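Local structure of aerobactin synthase IucC (Klebsiella pneumoniae, 6CN7) at residues A46-S51 with L67-E72; H169-K174 with M244-E249; D454-M459 with S527-L532; T489-V494 with R507-L512. The protein makes the siderophore aerobactin, most probably by using ATP to attach a second N-acetyl-N-hydroxylysine to N-citryl-N-acetyl-N-hydroxylysine. The protein carries 5 engineered substitutions. All coordinates share one frame; numbering follows the deposited sequence.

Overall arrangement
None of the four contacts touches another. Contact 1 lies in the four-stranded N-terminal sheet and contact 2 in the large antiparallel sheet of the IucA/IucC region, centres 55 Å apart. Contacts 3 and 4 share the FhuF-like C-terminal region: contact 4 is nested in the loop that contact 3 closes, their centres are 26 Å apart and their nearest atoms about 12 Å. Contact 1 comes within about 13 Å of contact 4, and the turn after its strand 46-54 supplies Trp57, which bonds to Tyr509 of contact 4. Contact 2 is the remote one, on the opposite side of the chain's centre from contact 4. None of the four contacts includes a ligand.

Contact 1. Residues A46-S51 with L67-E72; sequences AQWRFS and LRCADE
Cys69 sets both CB and SG over the six-membered ring of Trp48, a Cys sulfur-aromatic contact combined with a CH-pi contact. Its CB stands 3.5 Å from the centroid of that Trp48 ring, only 7° off the ring normal. With SG anti to the backbone N of Cys69 (chi1 -169°), the sulfur stays over the same ring, SG to centroid 4.0 Å, and also reaches Ala46, whose CB is 3.9 Å from it. At the five-membered ring, NE1 of Trp48 is hydrogen-bonded to Gln82 of helix 76-87, which helps to hold the ring's orientation.

The backbones join in a single antiparallel bridge, the hydrogen-bonded pair Arg49 and Arg68: Arg49 N to Arg68 O and Arg68 N to Arg49 O are both 2.8 Å, the first nearly straight. Thus 67-69, part of the connection from strand 60-62 to helix 76-87, runs briefly alongside strand 46-54 of the N-terminal antiparallel sheet, before a type II' turn from Cys69 to Glu72 leads it off. CA-H...O contacts flank the pair, such as Trp48 CA to Arg68 O at 3.2 Å.

Beyond the bridge Leu67 and Phe50 run alongside each other in the same direction. The CD2 methyl of Leu67 rests 3.8 Å from Phe50 CB and also touches its ring obliquely, while the leucine packs against Val16, Ala17 and Leu20 of helix 4-25.

Contact 2. Residues H169-K174 with M244-E249; sequences HWLAVK and MVSLGE
His169 reaches across to strand 244-250, most of its ring meeting Gly248 and its tip Ser246. The residue forms a non-hydrogen-bonded pair with Glu249, and from CB the torsion chi1 of -166° turns the ring inward over Gly248. The Gly248 carbonyl O lies above one face near the rim, 4.0 Å from His169 CG. ND1 comes next, 3.6 Å from Gly248 C, and has the CG methylene of Glu249 at its edge. CE1 touches Gly248 CA at 3.5 Å, and NE2 ends the path in a hydrogen bond to Ser246 OG at 2.9 Å. Either atom could give the proton. Trp227 of helix 224-234 stacks on the ring, and Ser246 in turn packs against Lys152 of the second subunit.

On the face shared with Val245, Ala172 CB sits 3.7 Å from Leu247 CD1, and Phe204 and Trp208 of helix 198-210 adjoin that leucine. The face bearing His169 also carries Leu171, whose CD1 meets Met244 CE at 4.0 Å.

The two strands are antiparallel, 162° apart, but their ladder slips by one residue. Leu247 N binds Trp170 O, while Trp170 N binds Gly248 O at 2.8 Å, so two residues stand opposite one tryptophan. Gly248 takes a positive phi of 114°, where a CB would press on the preceding carbonyl. This is a classic beta bulge in the antiparallel sheet of the IucA/IucC region.

Contact 3. Residues D454-M459 with S527-L532; sequences DAFPEM and SARFAL
Arg529 leaves its helix with CG beside its backbone N (chi1 -65°), bends at chi2 (-71°), runs extended through chi3 and turns the guanidinium at the last torsion, which lays it onto Phe456 of the loop after strand 449-452. The two side chains overlap while running in opposite directions. Their planes are nearly parallel, 7° apart, and Arg529 CZ lies over the centre of the Phe456 ring at 3.6 Å. NH1 stands above CD2 of the phenylalanine, 3.4 Å away. Closer to the backbone, Arg529 CD lies above the same face as a CH-pi partner, 4.2 Å from the Phe456 centroid.

While the ring takes a face, the carboxylate takes an edge. Arg529 NH2 bonds to Glu458 OE1 at 3.0 Å, almost straight and in the guanidinium plane, arriving on the syn lone pair. The bond from NH1 to the same oxygen is weak. NH1 has stronger partners in the carbonyls of Cys415 and Arg416 near the C-terminal end of helix 395-417, so three backbone or side-chain oxygens and a ring together fix how the guanidinium is turned.

Leu532, one helical turn on, places CD2 at the edge of the Phe456 ring, 3.9 Å from CZ, and against Asp454 OD2. The whole is a stacked cation-pi pair closed at its edge by a salt bridge, tying a surface loop to short helix 527-532 within the FhuF-like region.

Contact 4. Residues T489-V494 with R507-L512; sequences TVLRFV and RFYQLL
Tyr509 OH, a buried hydroxyl, is hydrogen-bonded to Trp57 NE1 and to Ser495 OG, the latter on the same helix as Leu491; Leu491 O lies 3.2 Å from Tyr509 OH. The tyrosine therefore joins three pieces of the fold, since Trp57 comes from the turn that follows strand 46-54. Its ring leans past Leu491, with CE1 4.2 Å from Leu491 CB, in an approach neither over the face nor at the edge.

Leu491 is the hub of the apolar packing. Its CG meets the edge of the Phe508 ring at CE1, 4.1 Å away, the two side chains crossing at about a right angle, and its CD2 touches Leu512 CD2 at 3.6 Å. The leucine projects from a helix that has a wider, pi-type turn at 489-491. Helices 475-499 and 505-521 follow one another in the chain with only a short link, forming a splayed helical hairpin: the two segments run 138° apart, their axes 11.7 Å from each other at closest, so large side chains bridge the gap.

Phe508 has CG anti to its backbone N (chi1 -178°), which sends the ring across to the first helix. There its CE2 lies 4.3 Å from Val494 CG1. Its CD1 stands over the centre of the neighbouring Tyr509 ring, and Phe403 of helix 395-417 meets Phe508 edge-to-face.

Contact 1. Residues A46-S51 with L67-E72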
loop_
_atom_site.group_PDB
_atom_site.type_symbol
_atom_site.label_atom_id
_atom_site.label_comp_id
_atom_site.label_asym_id
_atom_site.label_seq_id
_atom_site.Cartn_x
_atom_site.Cartn_y
_atom_site.Cartn_z
ATOM N N ALA A 46 31.569 16.193 14.616
ATOM C CA ALA A 46 31.123 15.505 15.819
ATOM C C ALA A 46 32.197 14.528 16.269
ATOM O O ALA A 46 32.954 13.994 15.452
ATOM C CB ALA A 46 29.800 14.768 15.588
ATOM N N GLN A 47 32.250 14.308 17.580
ATOM C CA GLN A 47 33.151 13.342 18.192
ATOM C C GLN A 47 32.352 12.472 19.148
ATOM O O GLN A 47 31.615 12.988 19.993
ATOM C CB GLN A 47 34.292 14.031 18.948
ATOM C CG GLN A 47 35.175 13.069 19.742
ATOM C CD GLN A 47 36.226 13.784 20.559
ATOM O OE1 GLN A 47 35.907 14.580 21.440
ATOM N NE2 GLN A 47 37.490 13.500 20.274
ATOM N N TRP A 48 32.510 11.161 19.017
ATOM C CA TRP A 48 31.856 10.191 19.883
ATOM C C TRP A 48 32.884 9.611 20.840
ATOM O O TRP A 48 33.931 9.120 20.407
ATOM C CB TRP A 48 31.200 9.077 19.066
ATOM C CG TRP A 48 30.008 9.549 18.307
ATOM C CD1 TRP A 48 29.987 10.039 17.033
ATOM C CD2 TRP A 48 28.657 9.593 18.775
ATOM N NE1 TRP A 48 28.706 10.383 16.678
ATOM C CE2 TRP A 48 27.869 10.117 17.731
ATOM C CE3 TRP A 48 28.036 9.236 19.975
ATOM C CZ2 TRP A 48 26.494 10.292 17.852
ATOM C CZ3 TRP A 48 26.671 9.410 20.092
ATOM C CH2 TRP A 48 25.914 9.933 19.037
ATOM N N ARG A 49 32.588 9.682 22.135
ATOM C CA ARG A 49 33.447 9.141 23.177
ATOM C C ARG A 49 32.685 8.064 23.937
ATOM O O ARG A 49 31.464 8.141 24.099
ATOM C CB ARG A 49 33.920 10.244 24.132
ATOM C CG ARG A 49 34.752 11.314 23.436
ATOM C CD ARG A 49 35.176 12.440 24.365
ATOM N NE ARG A 49 36.100 11.983 25.403
ATOM C CZ ARG A 49 35.793 11.832 26.687
ATOM N NH1 ARG A 49 34.571 12.103 27.134
ATOM N NH2 ARG A 49 36.718 11.412 27.540
ATOM N N PHE A 50 33.415 7.049 24.389
ATOM C CA PHE A 50 32.789 5.880 24.993
ATOM C C PHE A 50 33.874 4.974 25.554
ATOM O O PHE A 50 35.068 5.170 25.308
ATOM C CB PHE A 50 31.935 5.121 23.973
ATOM C CG PHE A 50 32.701 4.668 22.759
ATOM C CD1 PHE A 50 33.411 3.478 22.773
ATOM C CD2 PHE A 50 32.712 5.433 21.605
ATOM C CE1 PHE A 50 34.115 3.060 21.662
ATOM C CE2 PHE A 50 33.417 5.019 20.489
ATOM C CZ PHE A 50 34.119 3.831 20.520
ATOM N N SER A 51 33.436 3.970 26.305
ATOM C CA SER A 51 34.299 2.909 26.797
ATOM C C SER A 51 34.025 1.645 25.995
ATOM O O SER A 51 32.875 1.357 25.645
ATOM C CB SER A 51 34.062 2.644 28.285
ATOM O OG SER A 51 34.274 3.818 29.046
ATOM N N LEU A 67 28.244 6.191 25.953
ATOM C CA LEU A 67 28.284 6.975 24.724
ATOM C C LEU A 67 28.079 8.457 25.009
ATOM O O LEU A 67 27.154 8.844 25.729
ATOM C CB LEU A 67 27.220 6.472 23.745
ATOM C CG LEU A 67 27.566 5.192 22.981
ATOM C CD1 LEU A 67 26.340 4.665 22.258
ATOM C CD2 LEU A 67 28.699 5.434 21.992
ATOM N N ARG A 68 28.947 9.283 24.426
ATOM C CA ARG A 68 28.859 10.733 24.528
ATOM C C ARG A 68 29.142 11.351 23.168
ATOM O O ARG A 68 30.085 10.949 22.481
ATOM C CB ARG A 68 29.861 11.295 25.542
ATOM C CG ARG A 68 29.639 10.857 26.968
ATOM C CD ARG A 68 28.416 11.523 27.567
ATOM N NE ARG A 68 28.290 11.213 28.989
ATOM C CZ ARG A 68 27.684 10.134 29.473
ATOM N NH1 ARG A 68 27.135 9.245 28.655
ATOM N NH2 ARG A 68 27.627 9.943 30.783
ATOM N N CYS A 69 28.318 12.327 22.784
ATOM C CA CYS A 69 28.582 13.182 21.623
ATOM C C CYS A 69 28.498 14.623 22.121
ATOM O O CYS A 69 27.501 15.312 21.896
ATOM C CB CYS A 69 27.602 12.920 20.487
ATOM S SG CYS A 69 28.064 13.716 18.929
ATOM N N ALA A 70 29.552 15.069 22.802
ATOM C CA ALA A 70 29.568 16.393 23.413
ATOM C C ALA A 70 28.431 16.465 24.429
ATOM O O ALA A 70 28.492 15.798 25.470
ATOM C CB ALA A 70 29.459 17.479 22.337
ATOM N N ASP A 71 27.398 17.259 24.140
ATOM C CA ASP A 71 26.175 17.276 24.927
ATOM C C ASP A 71 24.933 17.030 24.079
ATOM O O ASP A 71 23.820 17.071 24.617
ATOM C CB ASP A 71 26.037 18.617 25.671
ATOM C CG ASP A 71 26.874 18.663 26.943
ATOM O OD1 ASP A 71 27.169 17.579 27.485
ATOM O OD2 ASP A 71 27.234 19.768 27.406
ATOM N N GLU A 72 25.082 16.779 22.780
ATOM C CA GLU A 72 23.939 16.381 21.977
ATOM C C GLU A 72 23.298 15.132 22.581
ATOM O O GLU A 72 24.006 14.268 23.114
ATOM C CB GLU A 72 24.362 16.099 20.532
ATOM C CG GLU A 72 24.862 17.314 19.778
ATOM C CD GLU A 72 24.525 17.246 18.302
ATOM O OE1 GLU A 72 25.452 17.031 17.492
ATOM O OE2 GLU A 72 23.328 17.394 17.969
#

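Contact 2. Residues H169-K174 with M244-E249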
loop_
_atom_site.group_PDB
_atom_site.type_symbol
_atom_site.label_atom_id
_atom_site.label_comp_id
_atom_site.label_asym_id
_atom_site.label_seq_id
_atom_site.Cartn_x
_atom_site.Cartn_y
_atom_site.Cartn_z
ATOM N N HIS A 169 -4.126 -14.902 1.427
ATOM C CA HIS A 169 -5.046 -14.644 0.334
ATOM C C HIS A 169 -4.896 -15.742 -0.714
ATOM O O HIS A 169 -3.804 -16.280 -0.920
ATOM C CB HIS A 169 -4.769 -13.273 -0.281
ATOM C CG HIS A 169 -5.860 -12.774 -1.173
ATOM N ND1 HIS A 169 -6.979 -12.132 -0.690
ATOM C CD2 HIS A 169 -5.998 -12.812 -2.518
ATOM C CE1 HIS A 169 -7.763 -11.799 -1.700
ATOM N NE2 HIS A 169 -7.190 -12.200 -2.820
ATOM N N TRP A 170 -6.003 -16.081 -1.371
ATOM C CA TRP A 170 -6.042 -17.205 -2.299
ATOM C C TRP A 170 -6.504 -16.744 -3.673
ATOM O O TRP A 170 -7.520 -16.049 -3.793
ATOM C CB TRP A 170 -6.960 -18.310 -1.773
ATOM C CG TRP A 170 -6.394 -18.985 -0.573
ATOM C CD1 TRP A 170 -6.592 -18.638 0.731
ATOM C CD2 TRP A 170 -5.517 -20.116 -0.560
ATOM N NE1 TRP A 170 -5.897 -19.488 1.557
ATOM C CE2 TRP A 170 -5.228 -20.404 0.788
ATOM C CE3 TRP A 170 -4.950 -20.915 -1.557
ATOM C CZ2 TRP A 170 -4.398 -21.458 1.164
ATOM C CZ3 TRP A 170 -4.128 -21.961 -1.182
ATOM C CH2 TRP A 170 -3.860 -22.222 0.166
ATOM N N LEU A 171 -5.755 -17.136 -4.698
ATOM C CA LEU A 171 -6.086 -16.862 -6.087
ATOM C C LEU A 171 -6.404 -18.161 -6.812
ATOM O O LEU A 171 -6.115 -19.261 -6.334
ATOM C CB LEU A 171 -4.932 -16.144 -6.797
ATOM C CG LEU A 171 -4.529 -14.759 -6.290
ATOM C CD1 LEU A 171 -3.364 -14.227 -7.110
ATOM C CD2 LEU A 171 -5.705 -13.800 -6.342
ATOM N N ALA A 172 -7.010 -18.017 -7.988
ATOM C CA ALA A 172 -7.250 -19.129 -8.896
ATOM C C ALA A 172 -6.589 -18.816 -10.228
ATOM O O ALA A 172 -6.773 -17.723 -10.774
ATOM C CB ALA A 172 -8.748 -19.383 -9.085
ATOM N N VAL A 173 -5.813 -19.768 -10.741
ATOM C CA VAL A 173 -5.047 -19.581 -11.964
ATOM C C VAL A 173 -5.258 -20.784 -12.868
ATOM O O VAL A 173 -5.420 -21.915 -12.401
ATOM C CB VAL A 173 -3.544 -19.388 -11.667
ATOM C CG1 VAL A 173 -2.754 -19.191 -12.959
ATOM C CG2 VAL A 173 -3.332 -18.212 -10.727
ATOM N N LYS A 174 -5.257 -20.532 -14.174
ATOM C CA LYS A 174 -5.380 -21.609 -15.144
ATOM C C LYS A 174 -4.147 -22.504 -15.097
ATOM O O LYS A 174 -3.018 -22.029 -14.948
ATOM C CB LYS A 174 -5.569 -21.041 -16.551
ATOM N N MET A 244 -7.154 -14.393 -14.053
ATOM C CA MET A 244 -6.894 -14.708 -12.657
ATOM C C MET A 244 -8.104 -14.282 -11.843
ATOM O O MET A 244 -8.738 -13.269 -12.153
ATOM C CB MET A 244 -5.643 -13.991 -12.145
ATOM C CG MET A 244 -4.327 -14.579 -12.623
ATOM S SD MET A 244 -2.917 -13.492 -12.300
ATOM C CE MET A 244 -3.434 -12.623 -10.818
ATOM N N VAL A 245 -8.415 -15.048 -10.801
ATOM C CA VAL A 245 -9.599 -14.809 -9.985
ATOM C C VAL A 245 -9.172 -14.674 -8.532
ATOM O O VAL A 245 -8.407 -15.503 -8.024
ATOM C CB VAL A 245 -10.640 -15.934 -10.144
ATOM C CG1 VAL A 245 -11.849 -15.687 -9.250
ATOM C CG2 VAL A 245 -11.068 -16.047 -11.601
ATOM N N SER A 246 -9.667 -13.633 -7.868
ATOM C CA SER A 246 -9.388 -13.395 -6.458
ATOM C C SER A 246 -10.494 -14.026 -5.620
ATOM O O SER A 246 -11.660 -13.634 -5.728
ATOM C CB SER A 246 -9.286 -11.894 -6.187
ATOM O OG SER A 246 -9.286 -11.622 -4.802
ATOM N N LEU A 247 -10.126 -14.998 -4.786
ATOM C CA LEU A 247 -11.103 -15.722 -3.983
ATOM C C LEU A 247 -11.269 -15.138 -2.590
ATOM O O LEU A 247 -12.358 -15.236 -2.012
ATOM C CB LEU A 247 -10.703 -17.196 -3.867
ATOM C CG LEU A 247 -11.067 -18.088 -5.056
ATOM C CD1 LEU A 247 -10.434 -17.584 -6.341
ATOM C CD2 LEU A 247 -10.648 -19.522 -4.787
ATOM N N GLY A 248 -10.226 -14.540 -2.041
ATOM C CA GLY A 248 -10.261 -13.976 -0.709
ATOM C C GLY A 248 -9.330 -14.719 0.230
ATOM O O GLY A 248 -8.512 -15.550 -0.175
ATOM N N GLU A 249 -9.473 -14.406 1.514
ATOM C CA GLU A 249 -8.644 -15.005 2.549
ATOM C C GLU A 249 -9.342 -16.228 3.127
ATOM O O GLU A 249 -10.544 -16.190 3.412
ATOM C CB GLU A 249 -8.348 -13.987 3.651
ATOM C CG GLU A 249 -7.548 -12.786 3.174
ATOM C CD GLU A 249 -7.216 -11.825 4.296
ATOM O OE1 GLU A 249 -7.778 -11.983 5.402
ATOM O OE2 GLU A 249 -6.388 -10.913 4.074
HETATM O O HOH W 1 -5.972 -10.237 1.791
#

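Contact 3. Residues D454-M459 with S527-L532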
loop_
_atom_site.group_PDB
_atom_site.type_symbol
_atom_site.label_atom_id
_atom_site.label_comp_id
_atom_site.label_asym_id
_atom_site.label_seq_id
_atom_site.Cartn_x
_atom_site.Cartn_y
_atom_site.Cartn_z
ATOM N N ASP A 454 37.009 -25.922 -9.535
ATOM C CA ASP A 454 37.708 -27.181 -9.752
ATOM C C ASP A 454 36.707 -28.310 -9.971
ATOM O O ASP A 454 35.585 -28.283 -9.460
ATOM C CB ASP A 454 38.608 -27.501 -8.557
ATOM C CG ASP A 454 39.642 -26.425 -8.301
ATOM O OD1 ASP A 454 39.643 -25.415 -9.035
ATOM O OD2 ASP A 454 40.452 -26.588 -7.367
ATOM N N ALA A 455 37.125 -29.312 -10.738
ATOM C CA ALA A 455 36.279 -30.459 -11.058
ATOM C C ALA A 455 36.596 -31.576 -10.069
ATOM O O ALA A 455 37.586 -32.296 -10.222
ATOM C CB ALA A 455 36.497 -30.909 -12.497
ATOM N N PHE A 456 35.748 -31.713 -9.049
ATOM C CA PHE A 456 35.886 -32.791 -8.079
ATOM C C PHE A 456 35.129 -34.021 -8.566
ATOM O O PHE A 456 33.980 -33.894 -9.006
ATOM C CB PHE A 456 35.344 -32.375 -6.715
ATOM C CG PHE A 456 36.162 -31.316 -6.018
ATOM C CD1 PHE A 456 37.360 -30.864 -6.550
ATOM C CD2 PHE A 456 35.726 -30.779 -4.815
ATOM C CE1 PHE A 456 38.104 -29.895 -5.898
ATOM C CE2 PHE A 456 36.466 -29.812 -4.159
ATOM C CZ PHE A 456 37.656 -29.370 -4.703
ATOM N N PRO A 457 35.721 -35.219 -8.514
ATOM C CA PRO A 457 34.943 -36.418 -8.865
ATOM C C PRO A 457 33.666 -36.546 -8.056
ATOM O O PRO A 457 32.632 -36.972 -8.587
ATOM C CB PRO A 457 35.916 -37.567 -8.571
ATOM C CG PRO A 457 37.269 -36.957 -8.636
ATOM C CD PRO A 457 37.112 -35.548 -8.158
ATOM N N GLU A 458 33.710 -36.170 -6.776
ATOM C CA GLU A 458 32.544 -36.267 -5.911
ATOM C C GLU A 458 31.403 -35.364 -6.362
ATOM O O GLU A 458 30.302 -35.467 -5.811
ATOM C CB GLU A 458 32.933 -35.926 -4.470
ATOM C CG GLU A 458 34.041 -36.799 -3.891
ATOM C CD GLU A 458 35.435 -36.267 -4.186
ATOM O OE1 GLU A 458 35.561 -35.371 -5.047
ATOM O OE2 GLU A 458 36.404 -36.743 -3.555
ATOM N N MET A 459 31.633 -34.491 -7.343
ATOM C CA MET A 459 30.599 -33.605 -7.861
ATOM C C MET A 459 29.943 -34.125 -9.134
ATOM O O MET A 459 28.971 -33.519 -9.598
ATOM C CB MET A 459 31.184 -32.218 -8.143
ATOM C CG MET A 459 30.811 -31.179 -7.117
ATOM S SD MET A 459 31.444 -29.544 -7.536
ATOM C CE MET A 459 30.382 -29.150 -8.918
ATOM N N SER A 527 44.315 -34.535 2.464
ATOM C CA SER A 527 45.377 -33.588 2.785
ATOM C C SER A 527 45.404 -32.424 1.801
ATOM O O SER A 527 45.559 -31.264 2.201
ATOM C CB SER A 527 46.723 -34.313 2.797
ATOM O OG SER A 527 47.792 -33.410 3.012
ATOM N N ALA A 528 45.243 -32.712 0.507
ATOM C CA ALA A 528 45.308 -31.657 -0.499
ATOM C C ALA A 528 44.067 -30.775 -0.463
ATOM O O ALA A 528 44.171 -29.546 -0.563
ATOM C CB ALA A 528 45.489 -32.270 -1.886
ATOM N N ARG A 529 42.883 -31.378 -0.327
ATOM C CA ARG A 529 41.656 -30.590 -0.258
ATOM C C ARG A 529 41.717 -29.573 0.873
ATOM O O ARG A 529 41.227 -28.446 0.732
ATOM C CB ARG A 529 40.446 -31.510 -0.081
ATOM C CG ARG A 529 40.185 -32.445 -1.252
ATOM C CD ARG A 529 39.655 -31.692 -2.465
ATOM N NE ARG A 529 39.440 -32.577 -3.608
ATOM C CZ ARG A 529 38.331 -33.277 -3.822
ATOM N NH1 ARG A 529 37.315 -33.208 -2.969
ATOM N NH2 ARG A 529 38.235 -34.050 -4.895
ATOM N N PHE A 530 42.315 -29.950 2.006
ATOM C CA PHE A 530 42.381 -29.037 3.143
ATOM C C PHE A 530 43.342 -27.886 2.871
ATOM O O PHE A 530 43.088 -26.749 3.284
ATOM C CB PHE A 530 42.790 -29.802 4.403
ATOM C CG PHE A 530 41.782 -30.828 4.844
ATOM C CD1 PHE A 530 40.425 -30.588 4.714
ATOM C CD2 PHE A 530 42.192 -32.035 5.386
ATOM C CE1 PHE A 530 39.494 -31.526 5.117
ATOM C CE2 PHE A 530 41.263 -32.980 5.792
ATOM C CZ PHE A 530 39.913 -32.723 5.656
ATOM N N ALA A 531 44.452 -28.158 2.180
ATOM C CA ALA A 531 45.328 -27.073 1.750
ATOM C C ALA A 531 44.591 -26.128 0.810
ATOM O O ALA A 531 44.811 -24.911 0.835
ATOM C CB ALA A 531 46.575 -27.637 1.072
ATOM N N LEU A 532 43.706 -26.673 -0.024
ATOM C CA LEU A 532 42.950 -25.851 -0.961
ATOM C C LEU A 532 41.904 -25.004 -0.249
ATOM O O LEU A 532 41.562 -23.917 -0.728
ATOM C CB LEU A 532 42.292 -26.749 -2.009
ATOM C CG LEU A 532 41.551 -26.065 -3.158
ATOM C CD1 LEU A 532 42.510 -25.277 -4.035
ATOM C CD2 LEU A 532 40.803 -27.103 -3.978
#

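Contact 4. Residues T489-V494 with R507-L512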
loop_
_atom_site.group_PDB
_atom_site.type_symbol
_atom_site.label_atom_id
_atom_site.label_comp_id
_atom_site.label_asym_id
_atom_site.label_seq_id
_atom_site.Cartn_x
_atom_site.Cartn_y
_atom_site.Cartn_z
ATOM N N THR A 489 30.384 -13.577 10.940
ATOM C CA THR A 489 29.013 -13.103 11.060
ATOM C C THR A 489 28.221 -13.820 12.148
ATOM O O THR A 489 27.096 -13.406 12.441
ATOM C CB THR A 489 28.292 -13.248 9.709
ATOM O OG1 THR A 489 29.085 -12.644 8.679
ATOM C CG2 THR A 489 26.926 -12.564 9.730
ATOM N N VAL A 490 28.778 -14.862 12.766
ATOM C CA VAL A 490 28.083 -15.564 13.842
ATOM C C VAL A 490 28.988 -15.686 15.063
ATOM O O VAL A 490 28.689 -15.132 16.128
ATOM C CB VAL A 490 27.595 -16.954 13.387
ATOM C CG1 VAL A 490 26.846 -17.655 14.513
ATOM C CG2 VAL A 490 26.714 -16.827 12.155
ATOM N N LEU A 491 30.093 -16.423 14.922
ATOM C CA LEU A 491 30.970 -16.670 16.063
ATOM C C LEU A 491 31.520 -15.376 16.646
ATOM O O LEU A 491 31.734 -15.289 17.861
ATOM C CB LEU A 491 32.112 -17.596 15.652
ATOM C CG LEU A 491 31.823 -19.096 15.752
ATOM C CD1 LEU A 491 30.493 -19.464 15.105
ATOM C CD2 LEU A 491 32.956 -19.880 15.115
ATOM N N ARG A 492 31.757 -14.365 15.807
ATOM C CA ARG A 492 32.224 -13.078 16.311
ATOM C C ARG A 492 31.300 -12.536 17.392
ATOM O O ARG A 492 31.759 -11.862 18.322
ATOM C CB ARG A 492 32.336 -12.075 15.160
ATOM C CG ARG A 492 32.605 -10.635 15.595
ATOM C CD ARG A 492 33.181 -9.795 14.455
ATOM N NE ARG A 492 32.246 -9.610 13.340
ATOM C CZ ARG A 492 31.506 -8.524 13.136
ATOM N NH1 ARG A 492 31.569 -7.493 13.968
ATOM N NH2 ARG A 492 30.697 -8.460 12.087
ATOM N N PHE A 493 30.004 -12.827 17.296
ATOM C CA PHE A 493 29.020 -12.321 18.242
ATOM C C PHE A 493 28.725 -13.283 19.387
ATOM O O PHE A 493 28.009 -12.904 20.319
ATOM C CB PHE A 493 27.717 -11.995 17.509
ATOM C CG PHE A 493 27.869 -10.934 16.460
ATOM C CD1 PHE A 493 27.865 -9.594 16.808
ATOM C CD2 PHE A 493 28.022 -11.274 15.127
ATOM C CE1 PHE A 493 28.006 -8.612 15.848
ATOM C CE2 PHE A 493 28.165 -10.295 14.160
ATOM C CZ PHE A 493 28.158 -8.964 14.521
ATOM N N VAL A 494 29.250 -14.504 19.347
ATOM C CA VAL A 494 29.056 -15.466 20.425
ATOM C C VAL A 494 30.238 -15.479 21.383
ATOM O O VAL A 494 30.051 -15.540 22.598
ATOM C CB VAL A 494 28.800 -16.874 19.847
ATOM C CG1 VAL A 494 28.580 -17.883 20.972
ATOM C CG2 VAL A 494 27.603 -16.857 18.911
ATOM N N ARG A 507 40.652 -19.012 24.106
ATOM C CA ARG A 507 40.292 -20.403 24.352
ATOM C C ARG A 507 39.141 -20.837 23.453
ATOM O O ARG A 507 39.157 -21.943 22.901
ATOM C CB ARG A 507 39.928 -20.589 25.826
ATOM C CG ARG A 507 39.594 -22.015 26.217
ATOM C CD ARG A 507 40.779 -22.940 26.002
ATOM N NE ARG A 507 40.501 -24.297 26.456
ATOM C CZ ARG A 507 41.211 -25.364 26.104
ATOM N NH1 ARG A 507 42.248 -25.239 25.285
ATOM N NH2 ARG A 507 40.878 -26.560 26.567
ATOM N N PHE A 508 38.132 -19.976 23.299
ATOM C CA PHE A 508 37.001 -20.266 22.424
ATOM C C PHE A 508 37.470 -20.796 21.073
ATOM O O PHE A 508 37.009 -21.845 20.607
ATOM C CB PHE A 508 36.165 -18.993 22.252
ATOM C CG PHE A 508 34.926 -19.167 21.410
ATOM C CD1 PHE A 508 34.999 -19.143 20.026
ATOM C CD2 PHE A 508 33.685 -19.324 22.006
ATOM C CE1 PHE A 508 33.861 -19.289 19.253
ATOM C CE2 PHE A 508 32.543 -19.467 21.237
ATOM C CZ PHE A 508 32.631 -19.447 19.861
ATOM N N TYR A 509 38.397 -20.085 20.431
ATOM C CA TYR A 509 38.832 -20.464 19.095
ATOM C C TYR A 509 39.931 -21.519 19.111
ATOM O O TYR A 509 40.197 -22.129 18.069
ATOM C CB TYR A 509 39.271 -19.211 18.341
ATOM C CG TYR A 509 38.114 -18.262 18.122
ATOM C CD1 TYR A 509 37.241 -18.438 17.058
ATOM C CD2 TYR A 509 37.873 -17.215 19.000
ATOM C CE1 TYR A 509 36.170 -17.583 16.865
ATOM C CE2 TYR A 509 36.806 -16.358 18.816
ATOM C CZ TYR A 509 35.959 -16.547 17.748
ATOM O OH TYR A 509 34.895 -15.696 17.560
ATOM N N GLN A 510 40.565 -21.758 20.263
ATOM C CA GLN A 510 41.386 -22.956 20.418
ATOM C C GLN A 510 40.534 -24.211 20.295
ATOM O O GLN A 510 40.930 -25.181 19.638
ATOM C CB GLN A 510 42.101 -22.942 21.770
ATOM C CG GLN A 510 43.357 -22.091 21.826
ATOM C CD GLN A 510 43.948 -22.032 23.222
ATOM O OE1 GLN A 510 43.313 -22.441 24.194
ATOM N NE2 GLN A 510 45.169 -21.523 23.328
ATOM N N LEU A 511 39.354 -24.210 20.922
ATOM C CA LEU A 511 38.467 -25.366 20.855
ATOM C C LEU A 511 37.968 -25.599 19.434
ATOM O O LEU A 511 37.859 -26.747 18.991
ATOM C CB LEU A 511 37.288 -25.177 21.809
ATOM C CG LEU A 511 37.513 -25.552 23.278
ATOM C CD1 LEU A 511 38.574 -24.689 23.920
ATOM C CD2 LEU A 511 36.209 -25.431 24.045
ATOM N N LEU A 512 37.654 -24.524 18.709
ATOM C CA LEU A 512 37.208 -24.671 17.328
ATOM C C LEU A 512 38.313 -25.257 16.459
ATOM O O LEU A 512 38.073 -26.163 15.652
ATOM C CB LEU A 512 36.749 -23.319 16.778
ATOM C CG LEU A 512 36.313 -23.300 15.310
ATOM C CD1 LEU A 512 35.171 -24.275 15.065
ATOM C CD2 LEU A 512 35.916 -21.890 14.890
#